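Local coordinates for protein isoprenyl transferase (Helicobacter pylori, PDB 2DTN) that probably catalyses, with magnesium and as a homodimer, the condensation of isopentenyl diphosphate with allylic pyrophosphates, as expected of an undecaprenyl pyrophosphate synthase, at residues A[52-57]-A[225-230]; A[173-178]-A[202-207]; A[189-194]-A[211-216]. All blocks are in the same frame, centred on the assembly; numbering follows the deposited sequence.

Interaction 1 (A[52-57]-A[225-230]); sequences TIWCAN and DLENII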
ATOM      1  N   THR A  52       9.605  18.414  10.409  1.00 49.08           N
ATOM      2  CA  THR A  52       9.260  17.836  11.704  1.00 48.28           C
ATOM      3  C   THR A  52       8.878  18.920  12.710  1.00 48.13           C
ATOM      4  O   THR A  52       7.919  18.756  13.466  1.00 47.43           O
ATOM      5  CB  THR A  52      10.398  16.993  12.294  1.00 47.47           C
ATOM      6  OG1 THR A  52      11.333  17.850  12.954  1.00 52.86           O
ATOM      7  CG2 THR A  52      11.104  16.215  11.210  1.00 46.12           C
ATOM      8  N   ILE A  53       9.620  20.024  12.719  1.00 47.15           N
ATOM      9  CA  ILE A  53       9.322  21.118  13.635  1.00 47.64           C
ATOM     10  C   ILE A  53       7.935  21.689  13.348  1.00 48.55           C
ATOM     11  O   ILE A  53       7.143  21.926  14.267  1.00 47.43           O
ATOM     12  CB  ILE A  53      10.346  22.260  13.510  1.00 48.45           C
ATOM     13  CG1 ILE A  53      11.713  21.783  13.986  1.00 47.44           C
ATOM     14  CG2 ILE A  53       9.889  23.462  14.327  1.00 48.15           C
ATOM     15  CD1 ILE A  53      12.778  22.821  13.854  1.00 49.20           C
ATOM     16  N   TRP A  54       7.653  21.925  12.070  1.00 47.89           N
ATOM     17  CA  TRP A  54       6.358  22.458  11.677  1.00 48.24           C
ATOM     18  C   TRP A  54       5.282  21.553  12.265  1.00 48.56           C
ATOM     19  O   TRP A  54       4.387  22.012  12.973  1.00 50.01           O
ATOM     20  CB  TRP A  54       6.234  22.486  10.152  1.00 48.46           C
ATOM     21  CG  TRP A  54       4.938  23.077   9.658  1.00 50.19           C
ATOM     22  CD1 TRP A  54       4.697  24.386   9.346  1.00 50.47           C
ATOM     23  CD2 TRP A  54       3.702  22.380   9.443  1.00 50.24           C
ATOM     24  NE1 TRP A  54       3.389  24.547   8.949  1.00 49.84           N
ATOM     25  CE2 TRP A  54       2.758  23.333   9.001  1.00 51.10           C
ATOM     26  CE3 TRP A  54       3.303  21.045   9.583  1.00 50.20           C
ATOM     27  CZ2 TRP A  54       1.434  22.988   8.697  1.00 51.52           C
ATOM     28  CZ3 TRP A  54       1.985  20.706   9.281  1.00 51.60           C
ATOM     29  CH2 TRP A  54       1.068  21.676   8.842  1.00 50.77           C
ATOM     30  N   CYS A  55       5.387  20.259  11.984  1.00 47.90           N
ATOM     31  CA  CYS A  55       4.420  19.290  12.478  1.00 49.41           C
ATOM     32  C   CYS A  55       4.307  19.302  14.000  1.00 50.63           C
ATOM     33  O   CYS A  55       3.205  19.272  14.539  1.00 52.80           O
ATOM     34  CB  CYS A  55       4.782  17.885  11.979  1.00 47.95           C
ATOM     35  SG  CYS A  55       4.577  17.665  10.181  1.00 43.88           S
ATOM     36  N   ALA A  56       5.440  19.345  14.691  1.00 51.36           N
ATOM     37  CA  ALA A  56       5.439  19.371  16.148  1.00 52.96           C
ATOM     38  C   ALA A  56       4.679  20.605  16.645  1.00 55.02           C
ATOM     39  O   ALA A  56       3.928  20.543  17.627  1.00 55.28           O
ATOM     40  CB  ALA A  56       6.869  19.399  16.666  1.00 51.74           C
ATOM     41  N   ASN A  57       4.876  21.720  15.949  1.00 55.71           N
ATOM     42  CA  ASN A  57       4.238  22.977  16.307  1.00 56.57           C
ATOM     43  C   ASN A  57       2.774  23.050  15.932  1.00 57.44           C
ATOM     44  O   ASN A  57       2.074  23.962  16.364  1.00 57.80           O
ATOM     45  CB  ASN A  57       4.965  24.143  15.645  1.00 57.75           C
ATOM     46  CG  ASN A  57       6.332  24.388  16.235  1.00 57.85           C
ATOM     47  OD1 ASN A  57       7.057  25.274  15.787  1.00 58.83           O
ATOM     48  ND2 ASN A  57       6.692  23.609  17.247  1.00 56.87           N
ATOM     49  N   ASP A 225       3.789  24.049   1.372  1.00 47.32           N
ATOM     50  CA  ASP A 225       3.242  23.006   0.527  1.00 46.90           C
ATOM     51  C   ASP A 225       2.479  22.032   1.430  1.00 47.55           C
ATOM     52  O   ASP A 225       1.351  21.623   1.123  1.00 47.73           O
ATOM     53  CB  ASP A 225       4.364  22.262  -0.194  1.00 47.86           C
ATOM     54  CG  ASP A 225       5.234  23.178  -1.027  1.00 50.09           C
ATOM     55  OD1 ASP A 225       4.695  23.867  -1.921  1.00 51.14           O
ATOM     56  OD2 ASP A 225       6.463  23.203  -0.796  1.00 50.69           O
ATOM     57  N   LEU A 226       3.093  21.678   2.555  1.00 45.67           N
ATOM     58  CA  LEU A 226       2.468  20.759   3.484  1.00 44.93           C
ATOM     59  C   LEU A 226       1.108  21.267   3.905  1.00 45.87           C
ATOM     60  O   LEU A 226       0.163  20.487   4.021  1.00 46.61           O
ATOM     61  CB  LEU A 226       3.335  20.560   4.721  1.00 43.62           C
ATOM     62  CG  LEU A 226       3.513  19.096   5.118  1.00 42.31           C
ATOM     63  CD1 LEU A 226       4.215  19.017   6.450  1.00 42.43           C
ATOM     64  CD2 LEU A 226       2.173  18.410   5.195  1.00 43.44           C
ATOM     65  N   GLU A 227       1.000  22.571   4.141  1.00 47.36           N
ATOM     66  CA  GLU A 227      -0.281  23.154   4.547  1.00 49.11           C
ATOM     67  C   GLU A 227      -1.362  23.001   3.480  1.00 47.38           C
ATOM     68  O   GLU A 227      -2.477  22.588   3.786  1.00 46.91           O
ATOM     69  CB  GLU A 227      -0.114  24.630   4.917  1.00 50.24           C
ATOM     70  CG  GLU A 227       0.551  24.828   6.266  1.00 54.49           C
ATOM     71  CD  GLU A 227       0.717  26.286   6.640  1.00 56.69           C
ATOM     72  OE1 GLU A 227      -0.308  27.001   6.708  1.00 56.84           O
ATOM     73  OE2 GLU A 227       1.874  26.713   6.865  1.00 55.54           O
ATOM     74  N   ASN A 228      -1.040  23.329   2.233  1.00 47.24           N
ATOM     75  CA  ASN A 228      -2.017  23.187   1.161  1.00 48.59           C
ATOM     76  C   ASN A 228      -2.510  21.740   1.104  1.00 47.18           C
ATOM     77  O   ASN A 228      -3.714  21.482   1.094  1.00 46.51           O
ATOM     78  CB  ASN A 228      -1.405  23.569  -0.187  1.00 52.39           C
ATOM     79  CG  ASN A 228      -1.058  25.044  -0.271  1.00 56.29           C
ATOM     80  OD1 ASN A 228      -1.900  25.911  -0.010  1.00 58.22           O
ATOM     81  ND2 ASN A 228       0.185  25.340  -0.646  1.00 57.41           N
ATOM     82  N   ILE A 229      -1.562  20.805   1.084  1.00 44.47           N
ATOM     83  CA  ILE A 229      -1.866  19.380   1.031  1.00 41.19           C
ATOM     84  C   ILE A 229      -2.782  18.965   2.179  1.00 40.57           C
ATOM     85  O   ILE A 229      -3.742  18.220   1.971  1.00 39.31           O
ATOM     86  CB  ILE A 229      -0.548  18.553   1.037  1.00 40.49           C
ATOM     87  CG1 ILE A 229       0.107  18.633  -0.346  1.00 35.56           C
ATOM     88  CG2 ILE A 229      -0.811  17.107   1.429  1.00 40.34           C
ATOM     89  CD1 ILE A 229       1.510  18.097  -0.386  1.00 37.55           C
ATOM     90  N   ILE A 230      -2.496  19.456   3.382  1.00 40.14           N
ATOM     91  CA  ILE A 230      -3.316  19.135   4.542  1.00 40.03           C
ATOM     92  C   ILE A 230      -4.694  19.758   4.378  1.00 41.22           C
ATOM     93  O   ILE A 230      -5.708  19.190   4.793  1.00 39.75           O
ATOM     94  CB  ILE A 230      -2.667  19.640   5.843  1.00 42.06           C
ATOM     95  CG1 ILE A 230      -1.423  18.797   6.144  1.00 42.37           C
ATOM     96  CG2 ILE A 230      -3.667  19.585   6.991  1.00 39.02           C
ATOM     97  CD1 ILE A 230      -0.751  19.129   7.450  1.00 44.65           C
TER

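Interaction 2 (A[173-178]-A[202-207]); sequences EISNRL and LLWQSS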
ATOM      1  N   GLU A 173      -2.691  -9.383  16.502  1.00 44.68           N
ATOM      2  CA  GLU A 173      -1.437  -9.959  16.982  1.00 45.16           C
ATOM      3  C   GLU A 173      -0.291  -9.376  16.166  1.00 44.13           C
ATOM      4  O   GLU A 173       0.733  -8.976  16.700  1.00 43.37           O
ATOM      5  CB  GLU A 173      -1.432 -11.481  16.802  1.00 48.19           C
ATOM      6  CG  GLU A 173      -2.511 -12.247  17.563  1.00 52.43           C
ATOM      7  CD  GLU A 173      -2.377 -12.110  19.060  1.00 53.31           C
ATOM      8  OE1 GLU A 173      -1.247 -12.255  19.569  1.00 57.33           O
ATOM      9  OE2 GLU A 173      -3.399 -11.867  19.732  1.00 54.32           O
ATOM     10  N   ILE A 174      -0.476  -9.353  14.855  1.00 43.34           N
ATOM     11  CA  ILE A 174       0.525  -8.838  13.933  1.00 41.93           C
ATOM     12  C   ILE A 174       0.798  -7.352  14.135  1.00 42.77           C
ATOM     13  O   ILE A 174       1.946  -6.917  14.179  1.00 43.76           O
ATOM     14  CB  ILE A 174       0.070  -9.047  12.483  1.00 38.44           C
ATOM     15  CG1 ILE A 174       0.062 -10.546  12.150  1.00 38.95           C
ATOM     16  CG2 ILE A 174       0.960  -8.270  11.550  1.00 37.88           C
ATOM     17  CD1 ILE A 174      -0.693 -10.916  10.863  1.00 33.35           C
ATOM     18  N   SER A 175      -0.267  -6.577  14.260  1.00 43.38           N
ATOM     19  CA  SER A 175      -0.143  -5.146  14.421  1.00 42.93           C
ATOM     20  C   SER A 175       0.821  -4.766  15.549  1.00 43.64           C
ATOM     21  O   SER A 175       1.640  -3.858  15.397  1.00 42.97           O
ATOM     22  CB  SER A 175      -1.527  -4.548  14.660  1.00 42.55           C
ATOM     23  OG  SER A 175      -1.499  -3.144  14.508  1.00 45.24           O
ATOM     24  N   ASN A 176       0.740  -5.464  16.679  1.00 43.45           N
ATOM     25  CA  ASN A 176       1.629  -5.161  17.797  1.00 44.42           C
ATOM     26  C   ASN A 176       3.029  -5.784  17.757  1.00 43.17           C
ATOM     27  O   ASN A 176       3.839  -5.527  18.649  1.00 43.92           O
ATOM     28  CB  ASN A 176       0.937  -5.509  19.116  1.00 46.98           C
ATOM     29  CG  ASN A 176      -0.086  -4.478  19.490  1.00 49.92           C
ATOM     30  OD1 ASN A 176      -1.244  -4.492  18.990  1.00 48.67           O
ATOM     31  ND2 ASN A 176       0.331  -3.522  20.349  1.00 51.73           N
ATOM     32  N   ARG A 177       3.316  -6.596  16.751  1.00 42.62           N
ATOM     33  CA  ARG A 177       4.651  -7.178  16.653  1.00 42.97           C
ATOM     34  C   ARG A 177       5.442  -6.351  15.638  1.00 41.47           C
ATOM     35  O   ARG A 177       6.649  -6.533  15.469  1.00 40.55           O
ATOM     36  CB  ARG A 177       4.590  -8.646  16.208  1.00 44.22           C
ATOM     37  CG  ARG A 177       3.890  -9.582  17.196  1.00 45.14           C
ATOM     38  CD  ARG A 177       4.448  -9.431  18.596  1.00 46.09           C
ATOM     39  NE  ARG A 177       3.825 -10.345  19.554  1.00 48.77           N
ATOM     40  CZ  ARG A 177       4.077 -11.648  19.628  1.00 48.73           C
ATOM     41  NH1 ARG A 177       4.945 -12.214  18.800  1.00 48.88           N
ATOM     42  NH2 ARG A 177       3.463 -12.388  20.541  1.00 49.20           N
ATOM     43  N   LEU A 178       4.747  -5.426  14.980  1.00 41.28           N
ATOM     44  CA  LEU A 178       5.348  -4.546  13.983  1.00 40.22           C
ATOM     45  C   LEU A 178       6.136  -3.423  14.650  1.00 40.81           C
ATOM     46  O   LEU A 178       5.758  -2.937  15.719  1.00 40.38           O
ATOM     47  CB  LEU A 178       4.259  -3.947  13.081  1.00 38.08           C
ATOM     48  CG  LEU A 178       3.560  -4.830  12.035  1.00 37.58           C
ATOM     49  CD1 LEU A 178       2.488  -4.017  11.338  1.00 36.19           C
ATOM     50  CD2 LEU A 178       4.563  -5.346  11.006  1.00 35.30           C
ATOM     51  N   LEU A 202       5.250   1.195   4.625  1.00 29.26           N
ATOM     52  CA  LEU A 202       4.082   1.194   5.499  1.00 28.73           C
ATOM     53  C   LEU A 202       2.821   0.643   4.841  1.00 28.16           C
ATOM     54  O   LEU A 202       1.743   1.206   4.985  1.00 30.38           O
ATOM     55  CB  LEU A 202       3.830   2.621   5.990  1.00 27.75           C
ATOM     56  CG  LEU A 202       5.009   3.264   6.723  1.00 28.88           C
ATOM     57  CD1 LEU A 202       4.655   4.681   7.144  1.00 28.22           C
ATOM     58  CD2 LEU A 202       5.367   2.427   7.940  1.00 29.04           C
ATOM     59  N   LEU A 203       2.951  -0.474   4.148  1.00 28.11           N
ATOM     60  CA  LEU A 203       1.822  -1.072   3.453  1.00 28.14           C
ATOM     61  C   LEU A 203       0.678  -1.463   4.379  1.00 28.81           C
ATOM     62  O   LEU A 203      -0.488  -1.166   4.105  1.00 29.45           O
ATOM     63  CB  LEU A 203       2.302  -2.283   2.660  1.00 29.80           C
ATOM     64  CG  LEU A 203       3.402  -1.969   1.634  1.00 29.50           C
ATOM     65  CD1 LEU A 203       3.845  -3.256   0.953  1.00 30.18           C
ATOM     66  CD2 LEU A 203       2.882  -0.961   0.610  1.00 28.46           C
ATOM     67  N   TRP A 204       1.010  -2.136   5.471  1.00 29.57           N
ATOM     68  CA  TRP A 204       0.016  -2.559   6.446  1.00 28.09           C
ATOM     69  C   TRP A 204      -0.598  -1.325   7.111  1.00 27.94           C
ATOM     70  O   TRP A 204      -1.824  -1.149   7.129  1.00 26.85           O
ATOM     71  CB  TRP A 204       0.684  -3.462   7.500  1.00 25.51           C
ATOM     72  CG  TRP A 204      -0.240  -3.956   8.604  1.00 28.18           C
ATOM     73  CD1 TRP A 204      -0.670  -3.249   9.693  1.00 28.95           C
ATOM     74  CD2 TRP A 204      -0.854  -5.249   8.704  1.00 27.23           C
ATOM     75  NE1 TRP A 204      -1.510  -4.014  10.460  1.00 28.72           N
ATOM     76  CE2 TRP A 204      -1.644  -5.246   9.879  1.00 29.13           C
ATOM     77  CE3 TRP A 204      -0.817  -6.408   7.916  1.00 27.02           C
ATOM     78  CZ2 TRP A 204      -2.395  -6.361  10.286  1.00 28.98           C
ATOM     79  CZ3 TRP A 204      -1.562  -7.520   8.319  1.00 28.31           C
ATOM     80  CH2 TRP A 204      -2.341  -7.487   9.495  1.00 30.85           C
ATOM     81  N   GLN A 205       0.272  -0.463   7.626  1.00 27.90           N
ATOM     82  CA  GLN A 205      -0.140   0.738   8.340  1.00 30.85           C
ATOM     83  C   GLN A 205      -0.809   1.815   7.492  1.00 32.14           C
ATOM     84  O   GLN A 205      -1.342   2.779   8.037  1.00 32.27           O
ATOM     85  CB  GLN A 205       1.068   1.347   9.079  1.00 31.09           C
ATOM     86  CG  GLN A 205       1.824   0.347   9.966  1.00 29.50           C
ATOM     87  CD  GLN A 205       2.980  -0.337   9.241  1.00 30.06           C
ATOM     88  OE1 GLN A 205       2.902  -0.625   8.046  1.00 29.26           O
ATOM     89  NE2 GLN A 205       4.059  -0.601   9.970  1.00 30.01           N
ATOM     90  N   SER A 206      -0.786   1.646   6.169  1.00 32.04           N
ATOM     91  CA  SER A 206      -1.374   2.614   5.249  1.00 31.88           C
ATOM     92  C   SER A 206      -2.528   2.028   4.437  1.00 31.73           C
ATOM     93  O   SER A 206      -2.894   2.572   3.400  1.00 31.54           O
ATOM     94  CB  SER A 206      -0.308   3.135   4.276  1.00 31.44           C
ATOM     95  OG  SER A 206       0.812   3.647   4.968  1.00 31.43           O
ATOM     96  N   SER A 207      -3.105   0.928   4.908  1.00 31.59           N
ATOM     97  CA  SER A 207      -4.204   0.294   4.189  1.00 33.54           C
ATOM     98  C   SER A 207      -5.421   1.206   3.944  1.00 34.07           C
ATOM     99  O   SER A 207      -6.230   0.935   3.061  1.00 33.17           O
ATOM    100  CB  SER A 207      -4.658  -0.971   4.928  1.00 34.94           C
ATOM    101  OG  SER A 207      -5.355  -0.646   6.125  1.00 35.31           O
TER

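Interaction 3 (A[189-194]-A[211-216]); sequences LLRTGG and LFFTPI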
ATOM      1  N   LEU A 189      -0.663   9.501   3.548  1.00 29.71           N
ATOM      2  CA  LEU A 189       0.619   9.069   3.010  1.00 28.81           C
ATOM      3  C   LEU A 189       0.937   9.948   1.804  1.00 28.58           C
ATOM      4  O   LEU A 189       0.156  10.025   0.859  1.00 28.75           O
ATOM      5  CB  LEU A 189       0.549   7.594   2.623  1.00 27.52           C
ATOM      6  CG  LEU A 189       1.803   6.947   2.042  1.00 29.25           C
ATOM      7  CD1 LEU A 189       3.046   7.380   2.793  1.00 31.80           C
ATOM      8  CD2 LEU A 189       1.635   5.458   2.117  1.00 31.48           C
ATOM      9  N   LEU A 190       2.079  10.624   1.854  1.00 28.00           N
ATOM     10  CA  LEU A 190       2.494  11.540   0.794  1.00 28.56           C
ATOM     11  C   LEU A 190       3.806  11.172   0.118  1.00 29.51           C
ATOM     12  O   LEU A 190       4.750  10.724   0.768  1.00 27.95           O
ATOM     13  CB  LEU A 190       2.634  12.948   1.365  1.00 29.02           C
ATOM     14  CG  LEU A 190       3.372  13.957   0.483  1.00 29.84           C
ATOM     15  CD1 LEU A 190       2.462  14.448  -0.642  1.00 26.53           C
ATOM     16  CD2 LEU A 190       3.824  15.121   1.355  1.00 30.49           C
ATOM     17  N   ARG A 191       3.868  11.382  -1.192  1.00 31.58           N
ATOM     18  CA  ARG A 191       5.082  11.091  -1.944  1.00 31.99           C
ATOM     19  C   ARG A 191       5.524  12.248  -2.831  1.00 33.26           C
ATOM     20  O   ARG A 191       4.812  12.667  -3.748  1.00 34.56           O
ATOM     21  CB  ARG A 191       4.909   9.841  -2.808  1.00 29.82           C
ATOM     22  CG  ARG A 191       6.092   9.614  -3.714  1.00 29.87           C
ATOM     23  CD  ARG A 191       6.304   8.162  -4.032  1.00 30.74           C
ATOM     24  NE  ARG A 191       7.578   7.954  -4.717  1.00 33.02           N
ATOM     25  CZ  ARG A 191       8.178   6.773  -4.820  1.00 34.49           C
ATOM     26  NH1 ARG A 191       7.609   5.701  -4.279  1.00 34.30           N
ATOM     27  NH2 ARG A 191       9.352   6.663  -5.437  1.00 32.03           N
ATOM     28  N   THR A 192       6.711  12.762  -2.550  1.00 33.42           N
ATOM     29  CA  THR A 192       7.263  13.861  -3.330  1.00 33.58           C
ATOM     30  C   THR A 192       8.085  13.268  -4.468  1.00 35.14           C
ATOM     31  O   THR A 192       8.382  12.070  -4.465  1.00 38.07           O
ATOM     32  CB  THR A 192       8.167  14.756  -2.452  1.00 32.13           C
ATOM     33  OG1 THR A 192       9.274  13.990  -1.957  1.00 29.51           O
ATOM     34  CG2 THR A 192       7.374  15.301  -1.275  1.00 27.51           C
ATOM     35  N   GLY A 193       8.429  14.084  -5.455  1.00 35.32           N
ATOM     36  CA  GLY A 193       9.235  13.574  -6.545  1.00 34.72           C
ATOM     37  C   GLY A 193       8.507  13.146  -7.798  1.00 35.99           C
ATOM     38  O   GLY A 193       9.151  12.753  -8.767  1.00 37.21           O
ATOM     39  N   GLY A 194       7.184  13.195  -7.799  1.00 35.87           N
ATOM     40  CA  GLY A 194       6.458  12.813  -9.000  1.00 37.22           C
ATOM     41  C   GLY A 194       6.083  11.353  -9.232  1.00 38.11           C
ATOM     42  O   GLY A 194       5.141  11.082  -9.977  1.00 37.43           O
ATOM     43  N   LEU A 211      -3.952   9.095   0.064  1.00 28.44           N
ATOM     44  CA  LEU A 211      -2.718   9.206  -0.695  1.00 27.75           C
ATOM     45  C   LEU A 211      -2.608  10.514  -1.458  1.00 25.66           C
ATOM     46  O   LEU A 211      -3.552  10.961  -2.094  1.00 24.17           O
ATOM     47  CB  LEU A 211      -2.598   8.033  -1.663  1.00 27.73           C
ATOM     48  CG  LEU A 211      -2.876   6.681  -1.008  1.00 30.49           C
ATOM     49  CD1 LEU A 211      -2.881   5.592  -2.065  1.00 29.79           C
ATOM     50  CD2 LEU A 211      -1.842   6.410   0.074  1.00 31.29           C
ATOM     51  N   PHE A 212      -1.440  11.130  -1.370  1.00 26.76           N
ATOM     52  CA  PHE A 212      -1.177  12.380  -2.060  1.00 28.97           C
ATOM     53  C   PHE A 212       0.137  12.237  -2.780  1.00 29.50           C
ATOM     54  O   PHE A 212       1.041  11.549  -2.321  1.00 29.88           O
ATOM     55  CB  PHE A 212      -1.077  13.560  -1.089  1.00 30.77           C
ATOM     56  CG  PHE A 212      -2.397  14.032  -0.565  1.00 30.09           C
ATOM     57  CD1 PHE A 212      -3.076  13.308   0.409  1.00 30.70           C
ATOM     58  CD2 PHE A 212      -2.954  15.216  -1.034  1.00 30.90           C
ATOM     59  CE1 PHE A 212      -4.294  13.759   0.916  1.00 33.56           C
ATOM     60  CE2 PHE A 212      -4.177  15.680  -0.534  1.00 32.84           C
ATOM     61  CZ  PHE A 212      -4.847  14.952   0.444  1.00 33.10           C
ATOM     62  N   PHE A 213       0.235  12.898  -3.918  1.00 32.75           N
ATOM     63  CA  PHE A 213       1.441  12.851  -4.716  1.00 34.36           C
ATOM     64  C   PHE A 213       1.652  14.255  -5.220  1.00 37.12           C
ATOM     65  O   PHE A 213       0.689  14.988  -5.450  1.00 38.68           O
ATOM     66  CB  PHE A 213       1.250  11.901  -5.885  1.00 31.23           C
ATOM     67  CG  PHE A 213       0.892  10.518  -5.474  1.00 31.58           C
ATOM     68  CD1 PHE A 213       1.887   9.571  -5.225  1.00 31.42           C
ATOM     69  CD2 PHE A 213      -0.446  10.149  -5.326  1.00 31.24           C
ATOM     70  CE1 PHE A 213       1.557   8.269  -4.837  1.00 31.22           C
ATOM     71  CE2 PHE A 213      -0.791   8.853  -4.940  1.00 30.15           C
ATOM     72  CZ  PHE A 213       0.214   7.908  -4.696  1.00 31.91           C
ATOM     73  N   THR A 214       2.913  14.628  -5.375  1.00 39.66           N
ATOM     74  CA  THR A 214       3.272  15.951  -5.853  1.00 40.19           C
ATOM     75  C   THR A 214       4.601  15.834  -6.604  1.00 41.31           C
ATOM     76  O   THR A 214       5.473  15.038  -6.228  1.00 40.47           O
ATOM     77  CB  THR A 214       3.410  16.940  -4.666  1.00 40.17           C
ATOM     78  OG1 THR A 214       3.803  18.229  -5.153  1.00 41.63           O
ATOM     79  CG2 THR A 214       4.457  16.440  -3.664  1.00 41.79           C
ATOM     80  N   PRO A 215       4.758  16.600  -7.697  1.00 42.77           N
ATOM     81  CA  PRO A 215       5.992  16.572  -8.493  1.00 43.35           C
ATOM     82  C   PRO A 215       7.147  17.325  -7.828  1.00 43.72           C
ATOM     83  O   PRO A 215       8.301  17.197  -8.237  1.00 43.75           O
ATOM     84  CB  PRO A 215       5.564  17.209  -9.814  1.00 42.16           C
ATOM     85  CG  PRO A 215       4.530  18.191  -9.381  1.00 43.63           C
ATOM     86  CD  PRO A 215       3.720  17.402  -8.370  1.00 43.91           C
ATOM     87  N   ILE A 216       6.823  18.098  -6.794  1.00 43.03           N
ATOM     88  CA  ILE A 216       7.826  18.872  -6.069  1.00 41.63           C
ATOM     89  C   ILE A 216       8.916  17.981  -5.489  1.00 41.55           C
ATOM     90  O   ILE A 216       8.643  17.060  -4.714  1.00 42.56           O
ATOM     91  CB  ILE A 216       7.175  19.674  -4.918  1.00 41.43           C
ATOM     92  CG1 ILE A 216       6.164  20.671  -5.490  1.00 37.54           C
ATOM     93  CG2 ILE A 216       8.250  20.407  -4.115  1.00 40.48           C
ATOM     94  CD1 ILE A 216       5.218  21.239  -4.453  1.00 35.13           C
TER

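Interaction 1 (A[52-57]-A[225-230])
Trp-54 carries the apolar part of this contact, reaching across to Leu-226 and Ile-230 on the facing helix. Its CG lies opposite the backbone N (chi1 -178°), a torsion that sends the indole off its own helix into the gap between the two. There CE3 lies 3.8 Å from Leu-226 CD1, which approaches obliquely. Ile-230 reaches back toward the indole and meets its benzo end at the edge, near the ring plane, with CD1 3.4 Å from Trp-54 CH2. Leu-226 CD1 also touches Cys-55 SG, at 4.0 Å, and so joins both residues of segment 52-57 that take part.

The polar component is slight. Trp-54 NE1 donates a weak hydrogen bond to Glu-227 OE2, 3.4 Å away and bent to 147° at the hydrogen.

Local axes 11.9 Å apart and crossing at -49° fit helices bridged by one large side chain. Helices 37-57 and 223-236 here pack beside the central parallel sheet: Cys-55 and Leu-226 both reach Leu-19 of strand 18-22, Cys-55 also meets Leu-63 of strand 62-66, and the Trp-54 ring stacks with His-58.

Interaction 2 (A[173-178]-A[202-207])
Trp-204 lies flat beneath Ile-174 and Leu-178, whose methyl groups cover the two rings of one indole face. Ile-174 CG2 sits over the six-membered ring, 4.0 Å from its centroid and only 12° off the normal, a CH-pi contact. Leu-178 CD1 makes a second one, 4.0 Å from the centroid of the five-membered ring and 25° off the normal; its nearest ring atom is Trp-204 CD1, at 3.6 Å. Both aliphatic chains meet the indole at about a right angle, and CG2 and CD1 of Ile-174 and CD1 of Leu-178 make the nearest contacts. With its CG opposite the backbone N (chi1 179°), the tryptophan extends from a type I beta turn, Trp-204 to Ser-207, in the connection between strands 188-191 and 210-213 of the parallel sheet. The residues above it belong to short helix 171-175 and the loop that follows. This buried packing continues into the homodimer interface: Ile-174 touches Phe-153 and Trp-204 touches Lys-146, both of the second subunit. Beside the indole, Gln-205 bends at chi2 and brings NE2 to 4.0 Å from Leu-178 CD1, while the same nitrogen is hydrogen-bonded to Thr-180 OG1 and Glu-148 OE1. Within its own segment, Ser-206 OG donates to Leu-202 O over 2.6 Å.

Interaction 3 (A[189-194]-A[211-216])
Leu-189 and Leu-211 run alongside one another with their tips on the same side of the sheet, on neighbouring parallel strands of the six-stranded core of the cis-prenyltransferase (UPP synthase) fold; Leu-211 CD2 comes within 3.7 Å of Leu-189 CB. The strand axes are 4.8 Å apart and inclined by 16°, and the bridges pair Leu-189 with Leu-211, Leu-190 with Phe-212 and Arg-191 with Phe-213.

On the sheet face of Leu-190 and Phe-212 the side chains meet at about a right angle. Leu-190 CD1 packs 3.7 Å from Phe-212 CB, while the phenyl group leads away toward helix 223-236, where it forms a cation-pi contact with Arg-236. The other face carries Arg-191 and Phe-213, in contact through Arg-191 CB and Phe-213 CD1. Beyond that point Arg-191 leaves the pair: CG opposite the backbone N (chi1 173°) and an extended chain carry NH1 to hydrogen bonds with Ser-199 OG and Arg-197 O. This fits the substrate-binding role inferred for Arg-191, Arg-197 and Ser-199. Thr-192 and Thr-214 form another flanking pair, their CG2 atoms 3.9 Å apart, and Thr-192 OG1 accepts the backbone N-H of Asp-24, the probable catalytic and magnesium-binding residue.

Parallel strand pairing holds these side chains in register. Phe-212 N donates to Leu-189 O at 3.0 Å, Arg-191 N to Phe-212 O, and Thr-214 N to Arg-191 O. Further along, segment 189-194 turns at Gly-193 and Gly-194, both with positive phi, and the bonding pattern changes. Gly-193 N reaches Ile-216 O at 3.1 Å from above the carbonyl plane, 53° out of it, whereas Gly-194 N bonds to Thr-214 O at 3.0 Å.

Along the chain the segments run 52-57, 173-178, 189-194, 202-207, 211-216 and 225-230, so interaction 1 encloses the other two, which alternate with each other. Interactions 1 and 3 have centres about 14 Å apart and touch where helix 223-236, following strand 210-213, packs on the sheet, Ile-229 against Leu-190 and Phe-212. Interaction 2 lies about 22 Å from interaction 3, centre to centre, meeting it through Ser-206 and Leu-189. Its centre is about 24 Å from that of interaction 1, with nearest atoms about 13 Å apart. Interaction 3 adjoins the helix packing of interaction 1 and, like interaction 2, touches the second subunit; it also includes a probable substrate-binding arginine.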